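Local coordinates for protein nicotinamide-nucleotide adenylyltransferase NadR family / Ribosylnicotinamide kinase (Lactococcus lactis subsp. cremoris, PDB 6GYE) that probably phosphorylates nicotinamide riboside and adenylylates the resulting mononucleotide toward NAD+, and binds nicotinamide riboside in its kinase part, at residues Met186-Thr191 / His321-Glu326; Val264-Ala269 / Ala332-Leu337; Glu276-Glu279 / Leu284-Lys287. All blocks are in the same frame, centred on the assembly; numbering follows the deposited sequence.

Contact 1. Residues Met186-Thr191 / His321-Glu326; sequences MGSAST and HEFHEE. With SO4 (sulfate ion), chain F.
Phe323, on helix 320-333, packs against Gly187 and Ser188 in the segment that follows on from Met186, and it illustrates how an aromatic side chain can back a phosphate-binding loop without touching the anion. The tight part is small and buried. Ser188 CA sits over one face of the ring, 4.2 Å from its centroid and 20° off the ring normal, a CH-pi contact displaced toward the rim. Farther round, Gly187 C approaches Phe323 CE1 obliquely at 3.5 Å. The serine hydroxyl adds a third touch, Ser188 OG lying 3.3 Å from Phe323 CD1. Because CG of Phe323 is anti to its own backbone N (chi1 174°), the ring projects from the helix onto the backbone of residues 187 and 188. No hydrogen bond joins the segments, so the fit depends on shape and dispersion. Tyr268 and Val267 of helix 262-272 also meet the Phe323 ring, placing it between the loop and that helix.

The looser side lies elsewhere on both segments: His321, Glu322 and Glu325 are exposed on the helix, and Ser190 is exposed on the loop. Polar bonds hold this part of the chain. Thr191 OG1 donates to Ser188 O (2.8 Å), reaching it from above the carbonyl plane. The amides of Ser190 and Thr191 donate hydrogen bonds to the sulfate ion, Ser190 N to O2 and Thr191 N to O4, each at 2.9 Å, the first being the straighter. Gly192 N, Lys193 N and Thr194 OG1 also bind the sulfate, probably taken from the crystallisation liquor. Strand, glycine-containing loop and helix around a bound anion are consistent with the P-loop (Walker A motif) of P-loop NTPases, the clan to which this domain belongs, and the sulfate probably marks a phosphate position.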
loop_
_atom_site.group_PDB
_atom_site.type_symbol
_atom_site.label_atom_id
_atom_site.label_comp_id
_atom_site.label_asym_id
_atom_site.label_seq_id
_atom_site.Cartn_x
_atom_site.Cartn_y
_atom_site.Cartn_z
ATOM N N MET A 186 9.239 -2.704 -18.788
ATOM C CA MET A 186 8.590 -3.554 -19.780
ATOM C C MET A 186 9.397 -3.553 -21.077
ATOM O O MET A 186 9.965 -2.527 -21.467
ATOM C CB MET A 186 7.145 -3.077 -20.062
ATOM C CG MET A 186 6.224 -3.027 -18.832
ATOM S SD MET A 186 4.514 -2.621 -19.301
ATOM C CE MET A 186 3.724 -2.548 -17.683
ATOM N N GLY A 187 9.438 -4.693 -21.749
ATOM C CA GLY A 187 10.181 -4.793 -22.991
ATOM C C GLY A 187 10.295 -6.232 -23.433
ATOM O O GLY A 187 9.984 -7.168 -22.688
ATOM N N SER A 188 10.750 -6.397 -24.674
ATOM C CA SER A 188 10.980 -7.724 -25.235
ATOM C C SER A 188 12.110 -8.425 -24.487
ATOM O O SER A 188 12.860 -7.818 -23.722
ATOM C CB SER A 188 11.364 -7.636 -26.711
ATOM O OG SER A 188 10.511 -6.761 -27.428
ATOM N N ALA A 189 12.255 -9.717 -24.750
ATOM C CA ALA A 189 13.380 -10.462 -24.206
ATOM C C ALA A 189 14.690 -10.029 -24.861
ATOM O O ALA A 189 14.728 -9.652 -26.039
ATOM C CB ALA A 189 13.171 -11.955 -24.407
ATOM N N SER A 190 15.768 -10.069 -24.069
ATOM C CA SER A 190 17.136 -9.787 -24.524
ATOM C C SER A 190 17.312 -8.336 -24.958
ATOM O O SER A 190 18.041 -8.054 -25.909
ATOM C CB SER A 190 17.564 -10.716 -25.668
ATOM O OG SER A 190 17.417 -12.083 -25.327
ATOM N N THR A 191 16.645 -7.404 -24.278
ATOM C CA THR A 191 16.856 -5.986 -24.554
ATOM C C THR A 191 17.517 -5.261 -23.390
ATOM O O THR A 191 17.634 -4.032 -23.431
ATOM C CB THR A 191 15.545 -5.286 -24.936
ATOM O OG1 THR A 191 14.540 -5.529 -23.944
ATOM C CG2 THR A 191 15.045 -5.814 -26.265
ATOM N N HIS A 321 9.515 -5.835 -32.959
ATOM C CA HIS A 321 8.566 -4.786 -33.317
ATOM C C HIS A 321 7.132 -5.269 -33.191
ATOM O O HIS A 321 6.243 -4.486 -32.838
ATOM C CB HIS A 321 8.853 -4.279 -34.729
ATOM C CG HIS A 321 10.192 -3.624 -34.862
ATOM N ND1 HIS A 321 11.369 -4.343 -34.911
ATOM C CD2 HIS A 321 10.545 -2.318 -34.923
ATOM C CE1 HIS A 321 12.388 -3.508 -35.014
ATOM N NE2 HIS A 321 11.915 -2.274 -35.025
ATOM N N GLU A 322 6.894 -6.554 -33.456
ATOM C CA GLU A 322 5.589 -7.150 -33.197
ATOM C C GLU A 322 5.225 -7.040 -31.713
ATOM O O GLU A 322 4.125 -6.594 -31.360
ATOM C CB GLU A 322 5.617 -8.608 -33.668
ATOM C CG GLU A 322 4.337 -9.168 -34.274
ATOM C CD GLU A 322 4.571 -10.514 -34.971
ATOM O OE1 GLU A 322 4.091 -11.555 -34.467
ATOM O OE2 GLU A 322 5.269 -10.535 -36.007
ATOM N N PHE A 323 6.149 -7.423 -30.823
ATOM C CA PHE A 323 5.893 -7.306 -29.387
ATOM C C PHE A 323 5.651 -5.856 -28.980
ATOM O O PHE A 323 4.770 -5.565 -28.164
ATOM C CB PHE A 323 7.067 -7.880 -28.596
ATOM C CG PHE A 323 6.959 -7.688 -27.112
ATOM C CD1 PHE A 323 7.381 -6.509 -26.510
ATOM C CD2 PHE A 323 6.444 -8.694 -26.312
ATOM C CE1 PHE A 323 7.279 -6.328 -25.132
ATOM C CE2 PHE A 323 6.336 -8.531 -24.941
ATOM C CZ PHE A 323 6.755 -7.341 -24.346
ATOM N N HIS A 324 6.466 -4.940 -29.488
ATOM C CA HIS A 324 6.367 -3.554 -29.055
ATOM C C HIS A 324 5.046 -2.922 -29.481
ATOM O O HIS A 324 4.389 -2.252 -28.672
ATOM C CB HIS A 324 7.551 -2.762 -29.591
ATOM C CG HIS A 324 7.550 -1.335 -29.163
ATOM N ND1 HIS A 324 8.032 -0.930 -27.938
ATOM C CD2 HIS A 324 7.140 -0.213 -29.800
ATOM C CE1 HIS A 324 7.907 0.381 -27.834
ATOM N NE2 HIS A 324 7.368 0.839 -28.950
ATOM N N GLU A 325 4.620 -3.148 -30.730
ATOM C CA GLU A 325 3.338 -2.602 -31.172
ATOM C C GLU A 325 2.192 -3.153 -30.339
ATOM O O GLU A 325 1.267 -2.418 -29.983
ATOM C CB GLU A 325 3.091 -2.892 -32.656
ATOM C CG GLU A 325 4.122 -2.316 -33.630
ATOM C CD GLU A 325 4.383 -0.819 -33.450
ATOM O OE1 GLU A 325 3.477 -0.080 -32.998
ATOM O OE2 GLU A 325 5.511 -0.378 -33.761
ATOM N N GLU A 326 2.227 -4.445 -30.021
ATOM C CA GLU A 326 1.134 -5.007 -29.240
ATOM C C GLU A 326 1.163 -4.476 -27.814
ATOM O O GLU A 326 0.110 -4.198 -27.225
ATOM C CB GLU A 326 1.199 -6.533 -29.263
ATOM C CG GLU A 326 0.134 -7.209 -28.412
ATOM C CD GLU A 326 -1.286 -6.940 -28.897
ATOM O OE1 GLU A 326 -1.473 -6.488 -30.053
ATOM O OE2 GLU A 326 -2.227 -7.187 -28.111
HETATM S S SO4 F . 16.494 -8.937 -20.756
HETATM O O1 SO4 F . 17.935 -8.840 -21.014
HETATM O O2 SO4 F . 15.968 -10.229 -21.177
HETATM O O3 SO4 F . 16.194 -8.836 -19.334
HETATM O O4 SO4 F . 15.860 -7.871 -21.518
#

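Contact 2. Residues Val264-Ala269 / Ala332-Leu337; sequences VTRVYA and AEFGLL
Arg266, on helix 262-272, and Phe334, just past the end of helix 320-333, bring the two backbones no nearer than 11.8 Å between CA atoms, and the gap is spanned by long side chains. Arg266 reaches across with its chain extended as far as NE and CG anti to the backbone N (chi1 -167°), and ends in a salt bridge: its NH1 donates to Glu333 OE2 at 3.0 Å. The bond is not coplanar, for NH1 meets OE2 from above the carboxylate plane, and the two flat groups are turned 71° apart. Phe334 is placed here by the helix end, where a Schellman motif with Gly335 as C-prime residue joins Leu336 N to Leu331 O and Gly335 N to Ala332 O. Phe334 CZ lies over one face of the Arg266 guanidinium, 3.8 Å above its plane, while ring and guanidinium planes stand 81° apart, far from a parallel stack. On the other arm, Arg266 NH2 forms a second salt bridge with Glu282 OE2, so that two carboxylates grip the buried guanidinium, one of them from the exposed Glu333. A weak hydrogen bond from NH1 to Gln330 OE1 adds a further tie to helix 320-333.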
loop_
_atom_site.group_PDB
_atom_site.type_symbol
_atom_site.label_atom_id
_atom_site.label_comp_id
_atom_site.label_asym_id
_atom_site.label_seq_id
_atom_site.Cartn_x
_atom_site.Cartn_y
_atom_site.Cartn_z
ATOM N N VAL A 264 2.841 -7.427 -19.649
ATOM C CA VAL A 264 3.893 -8.037 -20.459
ATOM C C VAL A 264 3.536 -9.482 -20.792
ATOM O O VAL A 264 3.609 -9.903 -21.953
ATOM C CB VAL A 264 5.252 -7.933 -19.742
ATOM C CG1 VAL A 264 6.296 -8.821 -20.423
ATOM C CG2 VAL A 264 5.705 -6.487 -19.723
ATOM N N THR A 265 3.128 -10.262 -19.786
ATOM C CA THR A 265 2.722 -11.640 -20.064
ATOM C C THR A 265 1.522 -11.679 -20.997
ATOM O O THR A 265 1.420 -12.580 -21.834
ATOM C CB THR A 265 2.386 -12.377 -18.772
ATOM O OG1 THR A 265 3.505 -12.310 -17.892
ATOM C CG2 THR A 265 2.054 -13.888 -19.046
ATOM N N ARG A 266 0.620 -10.695 -20.882
ATOM C CA ARG A 266 -0.552 -10.660 -21.746
ATOM C C ARG A 266 -0.178 -10.365 -23.190
ATOM O O ARG A 266 -0.879 -10.792 -24.113
ATOM C CB ARG A 266 -1.561 -9.631 -21.226
ATOM C CG ARG A 266 -2.942 -9.734 -21.870
ATOM C CD ARG A 266 -3.935 -8.729 -21.263
ATOM N NE ARG A 266 -5.265 -8.808 -21.879
ATOM C CZ ARG A 266 -5.691 -8.009 -22.851
ATOM N NH1 ARG A 266 -4.899 -7.061 -23.320
ATOM N NH2 ARG A 266 -6.914 -8.146 -23.346
ATOM N N VAL A 267 0.906 -9.634 -23.411
ATOM C CA VAL A 267 1.357 -9.419 -24.775
ATOM C C VAL A 267 1.840 -10.731 -25.382
ATOM O O VAL A 267 1.449 -11.094 -26.499
ATOM C CB VAL A 267 2.444 -8.334 -24.817
ATOM C CG1 VAL A 267 3.047 -8.266 -26.205
ATOM C CG2 VAL A 267 1.863 -6.969 -24.400
ATOM N N TYR A 268 2.677 -11.480 -24.648
ATOM C CA TYR A 268 3.130 -12.768 -25.168
ATOM C C TYR A 268 1.959 -13.705 -25.421
ATOM O O TYR A 268 1.886 -14.343 -26.481
ATOM C CB TYR A 268 4.136 -13.415 -24.221
ATOM C CG TYR A 268 5.494 -12.764 -24.249
ATOM C CD1 TYR A 268 6.215 -12.672 -25.439
ATOM C CD2 TYR A 268 6.060 -12.234 -23.090
ATOM C CE1 TYR A 268 7.460 -12.059 -25.476
ATOM C CE2 TYR A 268 7.319 -11.636 -23.113
ATOM C CZ TYR A 268 8.010 -11.545 -24.306
ATOM O OH TYR A 268 9.252 -10.948 -24.333
ATOM N N ALA A 269 1.021 -13.782 -24.470
ATOM C CA ALA A 269 -0.133 -14.658 -24.648
ATOM C C ALA A 269 -0.917 -14.290 -25.901
ATOM O O ALA A 269 -1.293 -15.172 -26.685
ATOM C CB ALA A 269 -1.043 -14.602 -23.417
ATOM N N ALA A 332 -2.345 1.288 -24.129
ATOM C CA ALA A 332 -3.470 2.163 -24.422
ATOM C C ALA A 332 -4.775 1.535 -23.949
ATOM O O ALA A 332 -5.609 2.209 -23.334
ATOM C CB ALA A 332 -3.524 2.475 -25.917
ATOM N N GLU A 333 -4.959 0.239 -24.209
ATOM C CA GLU A 333 -6.186 -0.444 -23.805
ATOM C C GLU A 333 -6.485 -0.257 -22.317
ATOM O O GLU A 333 -7.642 -0.076 -21.931
ATOM C CB GLU A 333 -6.093 -1.933 -24.158
ATOM C CG GLU A 333 -7.265 -2.766 -23.660
ATOM C CD GLU A 333 -7.198 -4.219 -24.094
ATOM O OE1 GLU A 333 -8.208 -4.938 -23.923
ATOM O OE2 GLU A 333 -6.149 -4.640 -24.629
ATOM N N PHE A 334 -5.461 -0.258 -21.468
ATOM C CA PHE A 334 -5.662 -0.114 -20.031
ATOM C C PHE A 334 -5.452 1.320 -19.550
ATOM O O PHE A 334 -5.351 1.543 -18.342
ATOM C CB PHE A 334 -4.747 -1.080 -19.266
ATOM C CG PHE A 334 -5.076 -2.533 -19.504
ATOM C CD1 PHE A 334 -6.194 -3.115 -18.915
ATOM C CD2 PHE A 334 -4.302 -3.300 -20.353
ATOM C CE1 PHE A 334 -6.527 -4.444 -19.154
ATOM C CE2 PHE A 334 -4.628 -4.633 -20.601
ATOM C CZ PHE A 334 -5.746 -5.206 -19.996
ATOM N N GLY A 335 -5.375 2.284 -20.464
ATOM C CA GLY A 335 -5.314 3.700 -20.102
ATOM C C GLY A 335 -4.097 4.133 -19.307
ATOM O O GLY A 335 -4.214 4.967 -18.402
ATOM N N LEU A 336 -2.922 3.614 -19.647
ATOM C CA LEU A 336 -1.708 3.851 -18.879
ATOM C C LEU A 336 -0.740 4.813 -19.559
ATOM O O LEU A 336 0.363 5.031 -19.046
ATOM C CB LEU A 336 -1.008 2.518 -18.621
ATOM C CG LEU A 336 -1.835 1.490 -17.853
ATOM C CD1 LEU A 336 -1.175 0.133 -17.935
ATOM C CD2 LEU A 336 -1.981 1.919 -16.414
ATOM N N LEU A 337 -1.119 5.401 -20.691
ATOM C CA LEU A 337 -0.125 6.071 -21.526
ATOM C C LEU A 337 0.535 7.249 -20.823
ATOM O O LEU A 337 1.676 7.597 -21.151
ATOM C CB LEU A 337 -0.766 6.525 -22.835
ATOM C CG LEU A 337 -1.144 5.342 -23.724
ATOM C CD1 LEU A 337 -1.677 5.817 -25.032
ATOM C CD2 LEU A 337 0.081 4.451 -23.934
#

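Contact 3. Residues Glu276-Glu279 / Leu284-Lys287; sequences EDFE and LFRK
Phe285 and Phe278 touch along helix 275-290, seven residues apart and so two turns along one face, an example of aromatic packing within a single helix. In the second segment Leu284 comes first; its side chain touches Ile236 of helix 229-247, and its carbonyl oxygen accepts a hydrogen bond from Thr288 OG1. Phe285 makes the contact. Its CE2 lies 4.1 Å from Phe278 CE1, and this is the closest approach of the two segments. The ring centroids are 5.9 Å apart with planes at 36°, an oblique pairing. Different torsions bring the rings together: CG of Phe278 is anti to its backbone N (chi1 -180°), whereas CG of Phe285 is anti to its carbonyl carbon (chi1 -84°), so that each ring leans along the helix toward the other. Arg286 follows on the exposed side of the helix. Lys287 closes the segment with a salt bridge from NZ to OD2 of Asp291, which belongs to the nicotinamide riboside pocket. The pair of rings is buried under helix 262-272, where Phe278 touches Arg266, Ala269 and Lys270 and Phe285 also touches Arg266, while Ile236 of helix 229-247 packs on Phe285.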
loop_
_atom_site.group_PDB
_atom_site.type_symbol
_atom_site.label_atom_id
_atom_site.label_comp_id
_atom_site.label_asym_id
_atom_site.label_seq_id
_atom_site.Cartn_x
_atom_site.Cartn_y
_atom_site.Cartn_z
ATOM N N GLU A 276 -8.599 -19.227 -28.482
ATOM C CA GLU A 276 -9.422 -19.821 -27.439
ATOM C C GLU A 276 -8.692 -19.827 -26.110
ATOM O O GLU A 276 -9.273 -19.500 -25.071
ATOM C CB GLU A 276 -9.796 -21.252 -27.813
ATOM C CG GLU A 276 -10.145 -21.448 -29.265
ATOM C CD GLU A 276 -8.899 -21.602 -30.130
ATOM O OE1 GLU A 276 -8.641 -20.710 -30.970
ATOM O OE2 GLU A 276 -8.170 -22.606 -29.950
ATOM N N ASP A 277 -7.410 -20.190 -26.128
ATOM C CA ASP A 277 -6.650 -20.276 -24.887
ATOM C C ASP A 277 -6.409 -18.898 -24.307
ATOM O O ASP A 277 -6.445 -18.719 -23.085
ATOM C CB ASP A 277 -5.330 -20.996 -25.127
ATOM C CG ASP A 277 -5.527 -22.432 -25.552
ATOM O OD1 ASP A 277 -6.665 -22.959 -25.425
ATOM O OD2 ASP A 277 -4.541 -23.022 -26.033
ATOM N N PHE A 278 -6.165 -17.913 -25.167
ATOM C CA PHE A 278 -6.043 -16.549 -24.681
ATOM C C PHE A 278 -7.339 -16.106 -24.023
ATOM O O PHE A 278 -7.338 -15.628 -22.882
ATOM C CB PHE A 278 -5.656 -15.609 -25.821
ATOM C CG PHE A 278 -5.509 -14.183 -25.390
ATOM C CD1 PHE A 278 -4.355 -13.762 -24.746
ATOM C CD2 PHE A 278 -6.522 -13.263 -25.620
ATOM C CE1 PHE A 278 -4.214 -12.457 -24.334
ATOM C CE2 PHE A 278 -6.384 -11.951 -25.216
ATOM C CZ PHE A 278 -5.232 -11.546 -24.571
ATOM N N GLU A 279 -8.465 -16.296 -24.714
ATOM C CA GLU A 279 -9.740 -15.866 -24.151
ATOM C C GLU A 279 -10.028 -16.569 -22.837
ATOM O O GLU A 279 -10.681 -16.004 -21.957
ATOM C CB GLU A 279 -10.873 -16.087 -25.153
ATOM C CG GLU A 279 -11.008 -14.951 -26.153
ATOM C CD GLU A 279 -11.158 -13.579 -25.473
ATOM O OE1 GLU A 279 -12.015 -13.445 -24.567
ATOM O OE2 GLU A 279 -10.413 -12.635 -25.836
ATOM N N LEU A 284 -8.367 -14.021 -15.599
ATOM C CA LEU A 284 -7.222 -13.930 -14.698
ATOM C C LEU A 284 -6.330 -12.737 -15.052
ATOM O O LEU A 284 -5.777 -12.083 -14.156
ATOM C CB LEU A 284 -6.429 -15.236 -14.717
ATOM C CG LEU A 284 -5.134 -15.249 -13.901
ATOM C CD1 LEU A 284 -5.382 -14.990 -12.414
ATOM C CD2 LEU A 284 -4.375 -16.544 -14.110
ATOM N N PHE A 285 -6.168 -12.436 -16.344
ATOM C CA PHE A 285 -5.426 -11.232 -16.720
ATOM C C PHE A 285 -6.079 -9.989 -16.131
ATOM O O PHE A 285 -5.411 -9.172 -15.491
ATOM C CB PHE A 285 -5.336 -11.091 -18.243
ATOM C CG PHE A 285 -4.212 -11.862 -18.874
ATOM C CD1 PHE A 285 -2.898 -11.631 -18.503
ATOM C CD2 PHE A 285 -4.472 -12.795 -19.865
ATOM C CE1 PHE A 285 -1.862 -12.334 -19.091
ATOM C CE2 PHE A 285 -3.448 -13.494 -20.459
ATOM C CZ PHE A 285 -2.139 -13.270 -20.072
ATOM N N ARG A 286 -7.394 -9.839 -16.350
ATOM C CA ARG A 286 -8.108 -8.640 -15.921
ATOM C C ARG A 286 -8.044 -8.478 -14.408
ATOM O O ARG A 286 -7.730 -7.395 -13.901
ATOM C CB ARG A 286 -9.568 -8.688 -16.398
ATOM C CG ARG A 286 -9.747 -8.733 -17.915
ATOM C CD ARG A 286 -11.151 -8.306 -18.364
ATOM N NE ARG A 286 -12.215 -9.080 -17.727
ATOM C CZ ARG A 286 -12.678 -10.234 -18.193
ATOM N NH1 ARG A 286 -12.171 -10.751 -19.303
ATOM N NH2 ARG A 286 -13.642 -10.871 -17.543
ATOM N N LYS A 287 -8.357 -9.544 -13.673
ATOM C CA LYS A 287 -8.207 -9.519 -12.220
ATOM C C LYS A 287 -6.802 -9.062 -11.815
ATOM O O LYS A 287 -6.641 -8.104 -11.050
ATOM C CB LYS A 287 -8.515 -10.916 -11.667
ATOM C CG LYS A 287 -8.933 -11.014 -10.211
ATOM C CD LYS A 287 -7.730 -11.079 -9.284
ATOM C CE LYS A 287 -8.138 -10.984 -7.813
ATOM N NZ LYS A 287 -6.964 -10.997 -6.875
#

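Overall arrangement
The three contacts form one continuous packing path through the P-loop NTPase part of the chain, with helix 262-272 in the middle. Contacts 1 and 2, whose centres are 11 Å apart, share helix 320-333 and touch at several points, among them Phe323 CD2 to Val267 CG1 at 3.4 Å. Contacts 2 and 3, with centres 12 Å apart, meet where Arg266 CA lies 3.4 Å from Phe285 CE1. Contacts 1 and 3 do not touch; their nearest atoms are about 6 Å apart. The sulfate is bound at contact 1, while Phe334 of contact 2 and Phe285 of contact 3 each have side chains about 12 Å from the bound nicotinamide riboside.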